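Local coordinates for nucleoprotein (Rift valley fever virus, PDB 3OV9) that encapsidates the viral genomic RNA, protecting it from nucleases, and assembles into ring-shaped hexamers needed to form the nucleocapsid, at residues R37-L42 against R99-T103; A54-I58 against L111-T115; P68-M72 against V83-N88; W125-T129 against Q175-I180. All coordinates share one frame; numbering follows the deposited sequence. Where two conformers were deposited one is given.

Contact 1. Residues R37-L42 against R99-T103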
loop_
_atom_site.group_PDB
_atom_site.type_symbol
_atom_site.label_atom_id
_atom_site.label_comp_id
_atom_site.label_asym_id
_atom_site.label_seq_id
_atom_site.Cartn_x
_atom_site.Cartn_y
_atom_site.Cartn_z
ATOM N N ARG A 37 -19.921 18.102 -34.638
ATOM C CA ARG A 37 -19.416 19.232 -33.863
ATOM C C ARG A 37 -17.913 19.428 -34.080
ATOM O O ARG A 37 -17.444 20.565 -34.166
ATOM C CB ARG A 37 -19.746 19.076 -32.373
ATOM C CG ARG A 37 -19.437 20.306 -31.505
ATOM C CD ARG A 37 -20.114 21.585 -31.994
ATOM N NE ARG A 37 -19.855 22.704 -31.087
ATOM C CZ ARG A 37 -19.900 23.989 -31.428
ATOM N NH1 ARG A 37 -20.185 24.351 -32.672
ATOM N NH2 ARG A 37 -19.648 24.919 -30.517
ATOM N N VAL A 38 -17.174 18.323 -34.182
ATOM C CA VAL A 38 -15.729 18.375 -34.442
ATOM C C VAL A 38 -15.435 19.116 -35.752
ATOM O O VAL A 38 -14.612 20.035 -35.778
ATOM C CB VAL A 38 -15.081 16.959 -34.451
ATOM C CG1 VAL A 38 -13.664 17.004 -35.030
ATOM C CG2 VAL A 38 -15.040 16.380 -33.045
ATOM N N ILE A 39 -16.124 18.725 -36.821
ATOM C CA ILE A 39 -15.936 19.346 -38.135
ATOM C C ILE A 39 -16.408 20.808 -38.134
ATOM O O ILE A 39 -15.769 21.671 -38.740
ATOM C CB ILE A 39 -16.606 18.519 -39.259
ATOM C CG1 ILE A 39 -15.964 17.129 -39.337
ATOM C CG2 ILE A 39 -16.493 19.222 -40.619
ATOM C CD1 ILE A 39 -16.740 16.131 -40.143
ATOM N N GLU A 40 -17.511 21.082 -37.438
ATOM C CA GLU A 40 -18.003 22.455 -37.302
ATOM C C GLU A 40 -16.949 23.356 -36.663
ATOM O O GLU A 40 -16.693 24.458 -37.153
ATOM C CB GLU A 40 -19.304 22.504 -36.493
ATOM C CG GLU A 40 -19.951 23.895 -36.444
ATOM C CD GLU A 40 -21.302 23.901 -35.754
ATOM O OE1 GLU A 40 -21.481 23.159 -34.764
ATOM O OE2 GLU A 40 -22.187 24.665 -36.197
ATOM N N LEU A 41 -16.341 22.872 -35.581
ATOM C CA LEU A 41 -15.301 23.614 -34.865
ATOM C C LEU A 41 -14.038 23.806 -35.703
ATOM O O LEU A 41 -13.428 24.877 -35.658
ATOM C CB LEU A 41 -14.967 22.948 -33.526
ATOM C CG LEU A 41 -16.047 22.973 -32.434
ATOM C CD1 LEU A 41 -15.667 22.036 -31.305
ATOM C CD2 LEU A 41 -16.298 24.382 -31.903
ATOM N N LEU A 42 -13.663 22.780 -36.471
ATOM C CA LEU A 42 -12.515 22.868 -37.384
ATOM C C LEU A 42 -12.695 23.972 -38.424
ATOM O O LEU A 42 -11.797 24.794 -38.618
ATOM C CB LEU A 42 -12.250 21.530 -38.086
ATOM C CG LEU A 42 -11.646 20.392 -37.259
ATOM C CD1 LEU A 42 -11.689 19.091 -38.043
ATOM C CD2 LEU A 42 -10.217 20.712 -36.817
ATOM N N ARG A 99 -18.115 18.425 -25.547
ATOM C CA ARG A 99 -18.429 18.381 -26.976
ATOM C C ARG A 99 -17.927 19.614 -27.731
ATOM O O ARG A 99 -17.692 19.575 -28.937
ATOM C CB ARG A 99 -19.949 18.269 -27.118
ATOM C CG ARG A 99 -20.493 18.096 -28.523
ATOM C CD ARG A 99 -22.018 18.039 -28.505
ATOM N NE ARG A 99 -22.518 16.865 -27.786
ATOM C CZ ARG A 99 -23.026 16.889 -26.557
ATOM N NH1 ARG A 99 -23.122 18.034 -25.890
ATOM N NH2 ARG A 99 -23.443 15.765 -25.993
ATOM N N ASP A 100 -17.794 20.723 -27.003
ATOM C CA ASP A 100 -17.408 22.002 -27.590
ATOM C C ASP A 100 -15.894 22.212 -27.632
ATOM O O ASP A 100 -15.424 23.312 -27.933
ATOM C CB ASP A 100 -18.093 23.153 -26.842
ATOM C CG ASP A 100 -19.611 23.087 -26.930
ATOM O OD1 ASP A 100 -20.145 22.922 -28.050
ATOM O OD2 ASP A 100 -20.271 23.206 -25.876
ATOM N N GLU A 101 -15.139 21.155 -27.330
ATOM C CA GLU A 101 -13.677 21.212 -27.349
ATOM C C GLU A 101 -13.086 20.209 -28.336
ATOM O O GLU A 101 -13.535 19.061 -28.420
ATOM C CB GLU A 101 -13.103 20.952 -25.954
ATOM C CG GLU A 101 -13.551 21.935 -24.866
ATOM C CD GLU A 101 -12.772 23.243 -24.861
ATOM O OE1 GLU A 101 -11.875 23.432 -25.713
ATOM O OE2 GLU A 101 -13.064 24.090 -23.992
ATOM N N LEU A 102 -12.071 20.656 -29.072
ATOM C CA LEU A 102 -11.327 19.796 -29.987
ATOM C C LEU A 102 -10.151 19.128 -29.288
ATOM O O LEU A 102 -9.537 19.707 -28.385
ATOM C CB LEU A 102 -10.807 20.600 -31.183
ATOM C CG LEU A 102 -11.793 21.090 -32.245
ATOM C CD1 LEU A 102 -11.102 22.056 -33.199
ATOM C CD2 LEU A 102 -12.399 19.924 -33.011
ATOM N N THR A 103 -9.862 17.898 -29.709
ATOM C CA THR A 103 -8.626 17.195 -29.364
ATOM C C THR A 103 -8.082 16.591 -30.652
ATOM O O THR A 103 -8.814 16.457 -31.637
ATOM C CB THR A 103 -8.843 16.047 -28.347
ATOM O OG1 THR A 103 -9.602 14.990 -28.955
ATOM C CG2 THR A 103 -9.551 16.536 -27.094
#
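Arg37 meets Asp100 side-on: NE and NH2 of Arg37 both turn to a single oxygen, Asp100 OD1, with Arg37 NE to Asp100 OD1 at 3.1 Å. Neither bond is straight, and the guanidinium and carboxylate planes stand almost perpendicular, 88° apart. NE comes to the anti lone pair of OD1, whereas NH2 reaches the same atom from above the carboxylate plane. The remaining terminal nitrogen, Arg37 NH1, binds Glu40 OE1 at 2.7 Å one helical turn on, which completes a salt-bridge network of three residues. Held along two of its edges, and with Leu41 CD2 over one face, the guanidinium has little freedom to turn. With CG anti to the backbone N (chi1 -172°), Arg37 CG lies 3.2 Å from Arg99 O, and the bend at chi2 (55°) then turns the charged end toward Asp100.

Leu102 supplies the apolar half. Its CD2 lies 3.8 Å from Val38 CG1, its CG rests on Leu41 CB, and its CD1 reaches Leu42 CD2, so one leucine touches three residues of the helix. Leu41 CD1 meanwhile packs on the backbone carbonyl of Asp100.

The contact lays the loop preceding helix 104-110 along helix 35-46, which belongs to the region essential for oligomerization. Val38 also touches Arg106 and Ala110 of helix 104-110, while Leu42 and Leu102 share Tyr90 of helix 77-90.

Contact 2. Residues A54-I58 against L111-T115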
loop_
_atom_site.group_PDB
_atom_site.type_symbol
_atom_site.label_atom_id
_atom_site.label_comp_id
_atom_site.label_asym_id
_atom_site.label_seq_id
_atom_site.Cartn_x
_atom_site.Cartn_y
_atom_site.Cartn_z
ATOM N N ALA A 54 -6.024 20.097 -40.386
ATOM C CA ALA A 54 -6.601 18.821 -39.957
ATOM C C ALA A 54 -5.689 17.637 -40.287
ATOM O O ALA A 54 -5.522 16.732 -39.468
ATOM C CB ALA A 54 -7.984 18.619 -40.569
ATOM N N LYS A 55 -5.098 17.658 -41.481
ATOM C CA LYS A 55 -4.167 16.609 -41.894
ATOM C C LYS A 55 -2.943 16.585 -40.980
ATOM O O LYS A 55 -2.514 15.515 -40.541
ATOM C CB LYS A 55 -3.753 16.783 -43.357
ATOM C CG LYS A 55 -4.863 16.486 -44.365
ATOM C CD LYS A 55 -4.335 16.433 -45.799
ATOM C CE LYS A 55 -4.014 17.812 -46.347
ATOM N NZ LYS A 55 -3.177 17.741 -47.577
ATOM N N LYS A 56 -2.402 17.767 -40.681
ATOM C CA LYS A 56 -1.276 17.902 -39.750
ATOM C C LYS A 56 -1.629 17.327 -38.386
ATOM O O LYS A 56 -0.846 16.586 -37.796
ATOM C CB LYS A 56 -0.873 19.368 -39.571
ATOM C CG LYS A 56 -0.193 19.997 -40.763
ATOM C CD LYS A 56 0.446 21.319 -40.376
ATOM C CE LYS A 56 0.839 22.124 -41.598
ATOM N NZ LYS A 56 1.406 23.446 -41.214
ATOM N N MET A 57 -2.820 17.674 -37.897
ATOM C CA MET A 57 -3.282 17.221 -36.590
ATOM C C MET A 57 -3.490 15.706 -36.531
ATOM O O MET A 57 -3.276 15.090 -35.486
ATOM C CB MET A 57 -4.547 17.980 -36.161
ATOM C CG MET A 57 -4.256 19.407 -35.693
ATOM S SD MET A 57 -5.685 20.315 -35.056
ATOM C CE MET A 57 -6.447 20.854 -36.581
ATOM N N ILE A 58 -3.892 15.111 -37.653
ATOM C CA ILE A 58 -4.042 13.657 -37.738
ATOM C C ILE A 58 -2.673 12.962 -37.689
ATOM O O ILE A 58 -2.496 11.989 -36.951
ATOM C CB ILE A 58 -4.876 13.227 -38.978
ATOM C CG1 ILE A 58 -6.332 13.687 -38.810
ATOM C CG2 ILE A 58 -4.822 11.705 -39.179
ATOM C CD1 ILE A 58 -7.170 13.631 -40.078
ATOM N N LEU A 111 -12.619 12.382 -39.054
ATOM C CA LEU A 111 -12.146 12.313 -40.438
ATOM C C LEU A 111 -11.479 10.960 -40.764
ATOM O O LEU A 111 -10.472 10.892 -41.486
ATOM C CB LEU A 111 -11.228 13.510 -40.737
ATOM C CG LEU A 111 -11.849 14.904 -40.543
ATOM C CD1 LEU A 111 -10.783 15.986 -40.420
ATOM C CD2 LEU A 111 -12.836 15.245 -41.656
ATOM N N ALA A 112 -12.078 9.886 -40.249
ATOM C CA ALA A 112 -11.525 8.527 -40.321
ATOM C C ALA A 112 -11.253 8.005 -41.733
ATOM O O ALA A 112 -10.340 7.202 -41.942
ATOM C CB ALA A 112 -12.409 7.552 -39.554
ATOM N N GLY A 113 -12.046 8.457 -42.698
ATOM C CA GLY A 113 -11.846 8.078 -44.093
ATOM C C GLY A 113 -10.455 8.413 -44.592
ATOM O O GLY A 113 -9.854 7.631 -45.330
ATOM N N TRP A 114 -9.941 9.569 -44.174
ATOM C CA TRP A 114 -8.580 9.973 -44.530
ATOM C C TRP A 114 -7.554 9.358 -43.575
ATOM O O TRP A 114 -6.514 8.874 -44.015
ATOM C CB TRP A 114 -8.449 11.498 -44.569
ATOM C CG TRP A 114 -7.168 11.984 -45.212
ATOM C CD1 TRP A 114 -6.964 12.244 -46.540
ATOM C CD2 TRP A 114 -5.926 12.270 -44.552
ATOM N NE1 TRP A 114 -5.670 12.674 -46.746
ATOM C CE2 TRP A 114 -5.013 12.697 -45.543
ATOM C CE3 TRP A 114 -5.496 12.210 -43.218
ATOM C CZ2 TRP A 114 -3.692 13.057 -45.243
ATOM C CZ3 TRP A 114 -4.184 12.568 -42.920
ATOM C CH2 TRP A 114 -3.301 12.991 -43.931
ATOM N N THR A 115 -7.865 9.364 -42.279
ATOM C CA THR A 115 -6.996 8.788 -41.248
ATOM C C THR A 115 -6.576 7.358 -41.579
ATOM O O THR A 115 -5.390 7.017 -41.497
ATOM C CB THR A 115 -7.681 8.813 -39.856
ATOM O OG1 THR A 115 -8.078 10.151 -39.543
ATOM C CG2 THR A 115 -6.744 8.289 -38.759
#
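Ile58 and Thr115 bring helix 50-63 and the start of helix 112-122 nearest each other, with CA atoms 6.7 Å apart, whereas Ala54 and Leu111 are separated by 8.6 Å. This is helix-to-helix packing within the all-helical orthogonal bundle of the nucleoprotein, and no hydrogen bond crosses it.

Ile58 is the central side chain. Its CD1 lies 3.8 Å from Trp114 CE3 and also reaches toward Leu111 CB, while CG2 meets the indole at its edge, in the ring plane. The same two carbons of Ile58 both touch the Thr115 hydroxyl from one side, with CG2 at 3.6 Å from OG1. That buried hydroxyl finds its polar partner in the carbonyl of Ala108, on helix 104-110, which leaves the Ile58 side purely a matter of van der Waals contact. Ala54 CB closes the far end on Leu111 CD1 at 3.8 Å.

Trp114 extends toward helix 50-63 because its CG is anti to the backbone N (chi1 -168°), and Lys55 crosses it at about a right angle. Phe11 of a neighbouring subunit meets the indole edge-to-face and also packs on Lys55 and Ala54, so the contact helps form a surface that receives the N-terminal part of another copy. Over the six-membered ring of Trp114 the aliphatic stem of Lys55 makes a CH-pi contact, its CG 3.9 Å from the ring centroid and 16° off the normal.

Contact 3. Residues P68-M72 against V83-N88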
loop_
_atom_site.group_PDB
_atom_site.type_symbol
_atom_site.label_atom_id
_atom_site.label_comp_id
_atom_site.label_asym_id
_atom_site.label_seq_id
_atom_site.Cartn_x
_atom_site.Cartn_y
_atom_site.Cartn_z
ATOM N N PRO A 68 -0.968 17.458 -26.625
ATOM C CA PRO A 68 -0.200 18.479 -27.349
ATOM C C PRO A 68 0.838 19.228 -26.504
ATOM O O PRO A 68 1.912 19.553 -27.011
ATOM C CB PRO A 68 -1.282 19.442 -27.846
ATOM C CG PRO A 68 -2.512 18.618 -27.912
ATOM C CD PRO A 68 -2.418 17.701 -26.738
ATOM N N ARG A 69 0.525 19.495 -25.238
ATOM C CA ARG A 69 1.472 20.185 -24.358
ATOM C C ARG A 69 2.654 19.293 -23.983
ATOM O O ARG A 69 3.791 19.773 -23.880
ATOM C CB ARG A 69 0.773 20.732 -23.107
ATOM C CG ARG A 69 -0.065 21.986 -23.351
ATOM C CD ARG A 69 0.792 23.202 -23.705
ATOM N NE ARG A 69 -0.029 24.321 -24.166
ATOM C CZ ARG A 69 0.443 25.434 -24.720
ATOM N NH1 ARG A 69 1.747 25.605 -24.895
ATOM N NH2 ARG A 69 -0.398 26.384 -25.105
ATOM N N ARG A 70 2.384 18.001 -23.797
ATOM C CA ARG A 70 3.409 17.018 -23.442
ATOM C C ARG A 70 4.379 16.758 -24.598
ATOM O O ARG A 70 5.594 16.734 -24.397
ATOM C CB ARG A 70 2.768 15.703 -22.974
ATOM C CG ARG A 70 3.772 14.629 -22.549
ATOM C CD ARG A 70 3.126 13.255 -22.434
ATOM N NE ARG A 70 2.678 12.953 -21.075
ATOM C CZ ARG A 70 2.044 11.837 -20.719
ATOM N NH1 ARG A 70 1.765 10.903 -21.622
ATOM N NH2 ARG A 70 1.680 11.656 -19.457
ATOM N N MET A 71 3.840 16.569 -25.803
ATOM C CA MET A 71 4.666 16.274 -26.980
ATOM C C MET A 71 5.611 17.427 -27.336
ATOM O O MET A 71 6.707 17.197 -27.851
ATOM C CB MET A 71 3.804 15.867 -28.189
ATOM C CG MET A 71 2.910 16.968 -28.757
ATOM S SD MET A 71 1.849 16.421 -30.119
ATOM C CE MET A 71 0.772 15.264 -29.278
ATOM N N MET A 72 5.184 18.653 -27.032
ATOM C CA MET A 72 5.977 19.861 -27.275
ATOM C C MET A 72 7.280 19.893 -26.478
ATOM O O MET A 72 8.237 20.558 -26.879
ATOM C CB MET A 72 5.158 21.111 -26.950
ATOM C CG MET A 72 4.287 21.610 -28.091
ATOM S SD MET A 72 3.129 22.891 -27.559
ATOM C CE MET A 72 4.218 24.280 -27.261
ATOM N N VAL A 83 2.913 23.294 -33.457
ATOM C CA VAL A 83 1.946 22.743 -32.507
ATOM C C VAL A 83 1.384 23.843 -31.603
ATOM O O VAL A 83 0.174 23.895 -31.367
ATOM C CB VAL A 83 2.548 21.578 -31.684
ATOM C CG1 VAL A 83 1.535 21.040 -30.675
ATOM C CG2 VAL A 83 2.997 20.462 -32.615
ATOM N N GLU A 84 2.261 24.728 -31.124
ATOM C CA GLU A 84 1.850 25.887 -30.323
ATOM C C GLU A 84 0.780 26.707 -31.046
ATOM O O GLU A 84 -0.237 27.073 -30.450
ATOM C CB GLU A 84 3.064 26.762 -29.970
ATOM C CG GLU A 84 2.740 28.129 -29.329
ATOM C CD GLU A 84 2.311 28.049 -27.866
ATOM O OE1 GLU A 84 2.261 26.940 -27.293
ATOM O OE2 GLU A 84 2.022 29.116 -27.282
ATOM N N ALA A 85 1.013 26.979 -32.329
ATOM C CA ALA A 85 0.068 27.728 -33.153
ATOM C C ALA A 85 -1.251 26.976 -33.331
ATOM O O ALA A 85 -2.323 27.586 -33.304
ATOM C CB ALA A 85 0.683 28.063 -34.501
ATOM N N LEU A 86 -1.167 25.657 -33.499
ATOM C CA LEU A 86 -2.361 24.813 -33.633
ATOM C C LEU A 86 -3.208 24.806 -32.361
ATOM O O LEU A 86 -4.438 24.832 -32.432
ATOM C CB LEU A 86 -1.987 23.379 -34.027
ATOM C CG LEU A 86 -1.536 23.104 -35.466
ATOM C CD1 LEU A 86 -1.048 21.666 -35.594
ATOM C CD2 LEU A 86 -2.640 23.391 -36.488
ATOM N N ILE A 87 -2.547 24.773 -31.206
ATOM C CA ILE A 87 -3.239 24.812 -29.918
ATOM C C ILE A 87 -4.009 26.121 -29.755
ATOM O O ILE A 87 -5.181 26.108 -29.376
ATOM C CB ILE A 87 -2.270 24.614 -28.724
ATOM C CG1 ILE A 87 -1.689 23.199 -28.734
ATOM C CG2 ILE A 87 -2.982 24.890 -27.388
ATOM C CD1 ILE A 87 -0.467 23.027 -27.845
ATOM N N ASN A 88 -3.350 27.241 -30.048
ATOM C CA ASN A 88 -3.962 28.563 -29.893
ATOM C C ASN A 88 -5.113 28.812 -30.862
ATOM O O ASN A 88 -6.110 29.443 -30.499
ATOM C CB ASN A 88 -2.914 29.674 -30.036
ATOM C CG ASN A 88 -1.857 29.635 -28.943
ATOM O OD1 ASN A 88 -0.708 30.022 -29.169
ATOM N ND2 ASN A 88 -2.237 29.173 -27.755
HETATM O O HOH W 1 -0.206 29.054 -25.818
#
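Ile87 CD1 occupies the apolar centre, touching Pro68 CB at 3.7 Å and Met72 SD at 3.6 Å. Beside it Val83 CG1 packs on Met72 CG at 3.8 Å, the two side chains running past each other in opposite directions. Pro68 lies close to both Val83 and Ile87, so the short helix 68-71 sits on one face of helix 77-90 through residues a turn apart. Deeper in the fold Val83 also touches Leu60 of helix 50-63, and Pro68 touches Leu104 of helix 104-110.

Outward from this core, Arg69 passes over Ile87. The bend of its chain at chi2 (-68°) carries the guanidinium across the isoleucine, and Ile87 CD1 lies over one face, offset toward the rim. The guanidinium thus has one face against this methyl while its nitrogens reach acceptors beyond. Arg69 NH1 forms a salt bridge to Glu84 OE1 at 2.8 Å, but its N-H points poorly at the oxygen (129°), making the hydrogen bond weak. The guanidinium and carboxylate planes are 69° apart. Met72 CE also approaches Glu84 OE1.

A water completes the rim. It accepts from Arg69 NH2 and Asn88 ND2 and donates to Glu84 OE2 at 2.7 Å, lying in the plane of the guanidinium at its edge. Arginine and glutamate are therefore joined twice, directly and through water, and the attraction across this exposed margin probably depends more on charge than on bond direction, while the inner part of the contact is apolar packing of Pro68, Met72, Val83 and Ile87.

Contact 4. Residues W125-T129 against Q175-I180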
loop_
_atom_site.group_PDB
_atom_site.type_symbol
_atom_site.label_atom_id
_atom_site.label_comp_id
_atom_site.label_asym_id
_atom_site.label_seq_id
_atom_site.Cartn_x
_atom_site.Cartn_y
_atom_site.Cartn_z
ATOM N N TRP A 125 5.775 4.316 -37.995
ATOM C CA TRP A 125 5.927 5.375 -36.994
ATOM C C TRP A 125 4.789 5.423 -35.971
ATOM O O TRP A 125 4.700 6.356 -35.167
ATOM C CB TRP A 125 6.123 6.736 -37.667
ATOM C CG TRP A 125 7.323 6.771 -38.562
ATOM C CD1 TRP A 125 8.635 6.756 -38.176
ATOM C CD2 TRP A 125 7.325 6.819 -39.991
ATOM N NE1 TRP A 125 9.452 6.794 -39.280
ATOM C CE2 TRP A 125 8.674 6.833 -40.408
ATOM C CE3 TRP A 125 6.316 6.852 -40.964
ATOM C CZ2 TRP A 125 9.043 6.880 -41.756
ATOM C CZ3 TRP A 125 6.684 6.900 -42.305
ATOM C CH2 TRP A 125 8.037 6.911 -42.688
ATOM N N LEU A 126 3.927 4.409 -36.004
ATOM C CA LEU A 126 2.855 4.263 -35.025
ATOM C C LEU A 126 3.383 3.582 -33.758
ATOM O O LEU A 126 4.421 2.912 -33.811
ATOM C CB LEU A 126 1.698 3.452 -35.625
ATOM C CG LEU A 126 1.093 3.943 -36.943
ATOM C CD1 LEU A 126 0.124 2.901 -37.490
ATOM C CD2 LEU A 126 0.406 5.297 -36.787
ATOM N N PRO A 127 2.682 3.755 -32.613
ATOM C CA PRO A 127 3.097 3.119 -31.353
ATOM C C PRO A 127 3.281 1.608 -31.489
ATOM O O PRO A 127 4.272 1.060 -31.000
ATOM C CB PRO A 127 1.943 3.443 -30.404
ATOM C CG PRO A 127 1.403 4.725 -30.916
ATOM C CD PRO A 127 1.505 4.623 -32.413
ATOM N N VAL A 128 2.328 0.950 -32.148
ATOM C CA VAL A 128 2.496 -0.430 -32.579
ATOM C C VAL A 128 2.660 -0.396 -34.094
ATOM O O VAL A 128 1.772 0.069 -34.809
ATOM C CB VAL A 128 1.293 -1.318 -32.186
ATOM C CG1 VAL A 128 1.543 -2.768 -32.581
ATOM C CG2 VAL A 128 1.017 -1.221 -30.695
ATOM N N THR A 129 3.807 -0.864 -34.577
ATOM C CA THR A 129 4.120 -0.795 -36.002
ATOM C C THR A 129 3.394 -1.894 -36.769
ATOM O O THR A 129 2.952 -2.884 -36.181
ATOM C CB THR A 129 5.641 -0.911 -36.269
ATOM O OG1 THR A 129 6.108 -2.196 -35.839
ATOM C CG2 THR A 129 6.411 0.194 -35.544
ATOM N N GLN A 175 -3.240 -4.847 -28.754
ATOM C CA GLN A 175 -1.820 -4.493 -28.710
ATOM C C GLN A 175 -1.632 -3.016 -28.388
ATOM O O GLN A 175 -0.831 -2.660 -27.523
ATOM C CB GLN A 175 -1.124 -4.825 -30.038
ATOM C CG GLN A 175 -1.479 -6.178 -30.645
ATOM C CD GLN A 175 -1.281 -7.344 -29.690
ATOM O OE1 GLN A 175 -0.225 -7.485 -29.063
ATOM N NE2 GLN A 175 -2.296 -8.195 -29.585
ATOM N N PHE A 176 -2.388 -2.171 -29.089
ATOM C CA PHE A 176 -2.325 -0.717 -28.948
ATOM C C PHE A 176 -2.614 -0.260 -27.518
ATOM O O PHE A 176 -1.870 0.551 -26.965
ATOM C CB PHE A 176 -3.305 -0.068 -29.934
ATOM C CG PHE A 176 -3.245 1.436 -29.972
ATOM C CD1 PHE A 176 -2.173 2.093 -30.573
ATOM C CD2 PHE A 176 -4.280 2.195 -29.435
ATOM C CE1 PHE A 176 -2.128 3.485 -30.623
ATOM C CE2 PHE A 176 -4.244 3.587 -29.477
ATOM C CZ PHE A 176 -3.165 4.233 -30.074
ATOM N N SER A 177 -3.680 -0.799 -26.928
ATOM C CA SER A 177 -4.103 -0.435 -25.572
ATOM C C SER A 177 -3.074 -0.807 -24.508
ATOM O O SER A 177 -2.955 -0.118 -23.495
ATOM C CB SER A 177 -5.447 -1.080 -25.232
ATOM O OG SER A 177 -6.464 -0.634 -26.112
ATOM N N ARG A 178 -2.344 -1.894 -24.742
ATOM C CA ARG A 178 -1.308 -2.346 -23.815
ATOM C C ARG A 178 -0.005 -1.555 -23.957
ATOM O O ARG A 178 0.711 -1.354 -22.976
ATOM C CB ARG A 178 -1.052 -3.849 -23.970
ATOM C CG ARG A 178 -2.155 -4.726 -23.386
ATOM C CD ARG A 178 -1.617 -6.076 -22.931
ATOM N NE ARG A 178 -1.633 -7.080 -23.990
ATOM C CZ ARG A 178 -2.379 -8.184 -23.977
ATOM N NH1 ARG A 178 -3.178 -8.449 -22.951
ATOM N NH2 ARG A 178 -2.317 -9.033 -24.993
ATOM N N VAL A 179 0.291 -1.106 -25.176
ATOM C CA VAL A 179 1.517 -0.350 -25.453
ATOM C C VAL A 179 1.435 1.090 -24.935
ATOM O O VAL A 179 2.365 1.572 -24.282
ATOM C CB VAL A 179 1.898 -0.395 -26.963
ATOM C CG1 VAL A 179 2.918 0.685 -27.319
ATOM C CG2 VAL A 179 2.440 -1.769 -27.332
ATOM N N ILE A 180 0.321 1.767 -25.214
ATOM C CA ILE A 180 0.136 3.161 -24.792
ATOM C C ILE A 180 -0.082 3.296 -23.279
ATOM O O ILE A 180 0.063 4.386 -22.719
ATOM C CB ILE A 180 -0.996 3.889 -25.582
ATOM C CG1 ILE A 180 -2.366 3.246 -25.319
ATOM C CG2 ILE A 180 -0.665 3.938 -27.078
ATOM C CD1 ILE A 180 -3.556 4.119 -25.692
#
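Val128 and Val179 meet through their CG2 methyls, 3.7 Å apart, at the middle of a contact without hydrogen bonds between the loop 125-129 and the last turns of helix 159-180. Val128 CG2 also comes to 3.8 Å from Phe176 CA, which sets the methyl against the helix backbone itself, next to the carbonyl of Gln175. Val128 is the buried member of the set. Its other methyl, CG1, is anti to the backbone N (chi1 -177°) and lies toward Gln175 CB, and beyond the contact the residue packs on Met133 of helix 130-136.

The proline contacts form a second group nearer the surface. Pro127 CG approaches the Phe176 ring obliquely, 3.8 Å from CE1, and Pro127 CB has looser neighbours in Val179 CG1 and Ile180 CG2, each at 4.3 Å. The ring is held from its own helix as well: Ile180 CG2 lies 3.8 Å above its plane, offset toward the rim, and Tyr172 meets it one turn earlier.

Polar groups take a different direction. The amide of Gln175 leads away from the loop, its NE2 making a weak bond to Leu171 O. Trp125, at the start of the loop, instead packs on Val25 of a neighbouring subunit, in keeping with its probable importance for dimerization.

Made mainly of methyls, a proline ring and one aromatic ring, the contact probably relies on shape and partial exclusion of water, with no directional bond between the two segments.

Contact 2 is the buried one; contacts 1 and 3 are partly buried, each with an apolar interior and a charged margin, and contact 4 lies at the surface. Leu42 of contact 1 packs on Met57 and Leu111 of contact 2, and Met57 reaches Leu86 of contact 3, so helix 50-63 connects the first three. Contact 4 touches none of them, its centre about 18 Å from that of contact 2. Salt bridges occur only in contacts 1 and 3; contacts 2 and 4 have no hydrogen bond across them, though one is interior and the other exposed. Neighbouring subunits reach all four.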